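PDB 2EB0: manganese-dependent inorganic pyrophosphatase from Methanocaldococcus jannaschii, which hydrolyses inorganic diphosphate to two phosphates with the help of two manganese ions per subunit. Local coordinates for residues B[221-226]-B[253-258]. Sequence-based numbering, arbitrary orientation.
Sequences IDVSEV and ITDIMK
Val226 and Ile253 meet tip to tip: CG1 of Val226 sits 3.9 Å from both CG2 and CD1 of Ile253, touching the methyl at the branch and the one ending the longer arm. Val223 presses in beside this pair, where its CG1 also faces Ile253 CG2 at 4.3 Å; its side chain crosses that of Asp255 at about a right angle, with CG1 3.8 Å from Asp255 CB. Short, beta-branched valines suit this place, since their methyls can lie against Ile253 and Asp255 CB with little bulk. At the other end, CG2 of Ile221 rests on Met257 CG, 3.9 Å away, while Ile221 CG1 lies 4.3 Å from Ile256 CD1; the unbranched methionine can bend at both chi2 and chi3 at this exposed margin.

With its CG anti to the backbone N (chi1 -176°), Asp255 closes an Asx motif, OD2 accepting from Lys258 N at 2.6 Å; a water appears to link Val223 N to OD1, whose position is less certain. Replacing Asp255 by alanine would probably leave Lys258 N without this acceptor. Within 221-226, Asp222 OD2 takes a capping bond from Ser224 N and also accepts from Ser224 OG.

The contact thus seats helix 224-227 over the end of strand 248-255 in the DHHA2 domain, beside strand 211-220, with Leu184 of helix 176-188 covering Ile221 and Ile256.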
loop_
_atom_site.group_PDB
_atom_site.type_symbol
_atom_site.label_atom_id
_atom_site.label_comp_id
_atom_site.label_asym_id
_atom_site.label_seq_id
_atom_site.Cartn_x
_atom_site.Cartn_y
_atom_site.Cartn_z
ATOM N N ILE B 221 11.178 29.723 11.758
ATOM C CA ILE B 221 11.456 29.917 13.168
ATOM C C ILE B 221 10.809 31.220 13.648
ATOM O O ILE B 221 10.362 31.318 14.789
ATOM C CB ILE B 221 12.975 29.940 13.415
ATOM C CG1 ILE B 221 13.577 28.606 12.953
ATOM C CG2 ILE B 221 13.254 30.154 14.900
ATOM C CD1 ILE B 221 15.097 28.544 13.007
ATOM N N ASP B 222 10.768 32.210 12.765
ATOM C CA ASP B 222 10.152 33.501 13.051
ATOM C C ASP B 222 9.158 33.752 11.918
ATOM O O ASP B 222 9.556 34.027 10.785
ATOM C CB ASP B 222 11.211 34.606 13.093
ATOM C CG ASP B 222 10.616 35.979 13.379
ATOM O OD1 ASP B 222 11.391 36.924 13.638
ATOM O OD2 ASP B 222 9.374 36.117 13.337
ATOM N N VAL B 223 7.867 33.647 12.222
ATOM C CA VAL B 223 6.828 33.819 11.202
ATOM C C VAL B 223 6.568 35.250 10.756
ATOM O O VAL B 223 5.949 35.463 9.718
ATOM C CB VAL B 223 5.470 33.218 11.666
ATOM C CG1 VAL B 223 5.643 31.762 12.027
ATOM C CG2 VAL B 223 4.920 33.993 12.860
ATOM N N SER B 224 7.049 36.224 11.523
ATOM C CA SER B 224 6.812 37.627 11.201
ATOM C C SER B 224 7.026 38.008 9.741
ATOM O O SER B 224 6.201 38.716 9.168
ATOM C CB SER B 224 7.649 38.536 12.105
ATOM O OG SER B 224 9.027 38.335 11.895
ATOM N N GLU B 225 8.113 37.550 9.123
ATOM C CA GLU B 225 8.327 37.901 7.724
ATOM C C GLU B 225 7.326 37.246 6.783
ATOM O O GLU B 225 6.939 37.830 5.772
ATOM C CB GLU B 225 9.736 37.553 7.258
ATOM C CG GLU B 225 9.948 37.962 5.808
ATOM C CD GLU B 225 11.390 37.918 5.382
ATOM O OE1 GLU B 225 11.684 38.351 4.243
ATOM O OE2 GLU B 225 12.229 37.451 6.184
ATOM N N VAL B 226 6.915 36.025 7.095
ATOM C CA VAL B 226 5.944 35.362 6.242
ATOM C C VAL B 226 4.591 36.037 6.439
ATOM O O VAL B 226 3.788 36.127 5.509
ATOM C CB VAL B 226 5.845 33.853 6.567
ATOM C CG1 VAL B 226 4.648 33.229 5.845
ATOM C CG2 VAL B 226 7.118 33.160 6.128
ATOM N N ILE B 253 1.264 27.961 7.409
ATOM C CA ILE B 253 2.388 28.787 7.826
ATOM C C ILE B 253 2.751 28.129 9.151
ATOM O O ILE B 253 2.131 28.399 10.171
ATOM C CB ILE B 253 1.980 30.240 8.072
ATOM C CG1 ILE B 253 1.492 30.863 6.765
ATOM C CG2 ILE B 253 3.163 31.020 8.630
ATOM C CD1 ILE B 253 0.985 32.303 6.910
ATOM N N THR B 254 3.730 27.235 9.115
ATOM C CA THR B 254 4.138 26.487 10.298
ATOM C C THR B 254 5.197 27.169 11.177
ATOM O O THR B 254 6.317 27.466 10.749
ATOM C CB THR B 254 4.610 25.076 9.874
ATOM O OG1 THR B 254 3.517 24.394 9.244
ATOM C CG2 THR B 254 5.086 24.265 11.066
ATOM N N ASP B 255 4.807 27.428 12.415
ATOM C CA ASP B 255 5.683 28.063 13.384
ATOM C C ASP B 255 6.457 26.951 14.083
ATOM O O ASP B 255 5.938 26.282 14.969
ATOM C CB ASP B 255 4.840 28.844 14.383
ATOM C CG ASP B 255 5.676 29.614 15.372
ATOM O OD1 ASP B 255 5.450 30.839 15.481
ATOM O OD2 ASP B 255 6.548 29.002 16.037
ATOM N N ILE B 256 7.702 26.756 13.679
ATOM C CA ILE B 256 8.516 25.697 14.254
ATOM C C ILE B 256 8.631 25.753 15.773
ATOM O O ILE B 256 8.567 24.724 16.425
ATOM C CB ILE B 256 9.921 25.681 13.609
ATOM C CG1 ILE B 256 9.794 25.282 12.133
ATOM C CG2 ILE B 256 10.835 24.699 14.344
ATOM C CD1 ILE B 256 11.055 25.475 11.329
ATOM N N MET B 257 8.777 26.940 16.347
ATOM C CA MET B 257 8.897 27.031 17.799
ATOM C C MET B 257 7.573 26.796 18.535
ATOM O O MET B 257 7.543 26.076 19.526
ATOM C CB MET B 257 9.508 28.376 18.203
ATOM C CG MET B 257 10.894 28.627 17.591
ATOM S SD MET B 257 12.006 27.175 17.627
ATOM C CE MET B 257 12.563 27.231 19.332
ATOM N N LYS B 258 6.478 27.388 18.060
ATOM C CA LYS B 258 5.188 27.174 18.709
ATOM C C LYS B 258 4.589 25.837 18.283
ATOM O O LYS B 258 3.540 25.430 18.773
ATOM C CB LYS B 258 4.209 28.299 18.371
ATOM C CG LYS B 258 4.264 29.473 19.333
ATOM C CD LYS B 258 3.272 30.562 18.957
ATOM C CE LYS B 258 3.683 31.268 17.669
ATOM N NZ LYS B 258 5.047 31.891 17.759
HETATM O O HOH W 1 7.105 32.803 15.217
#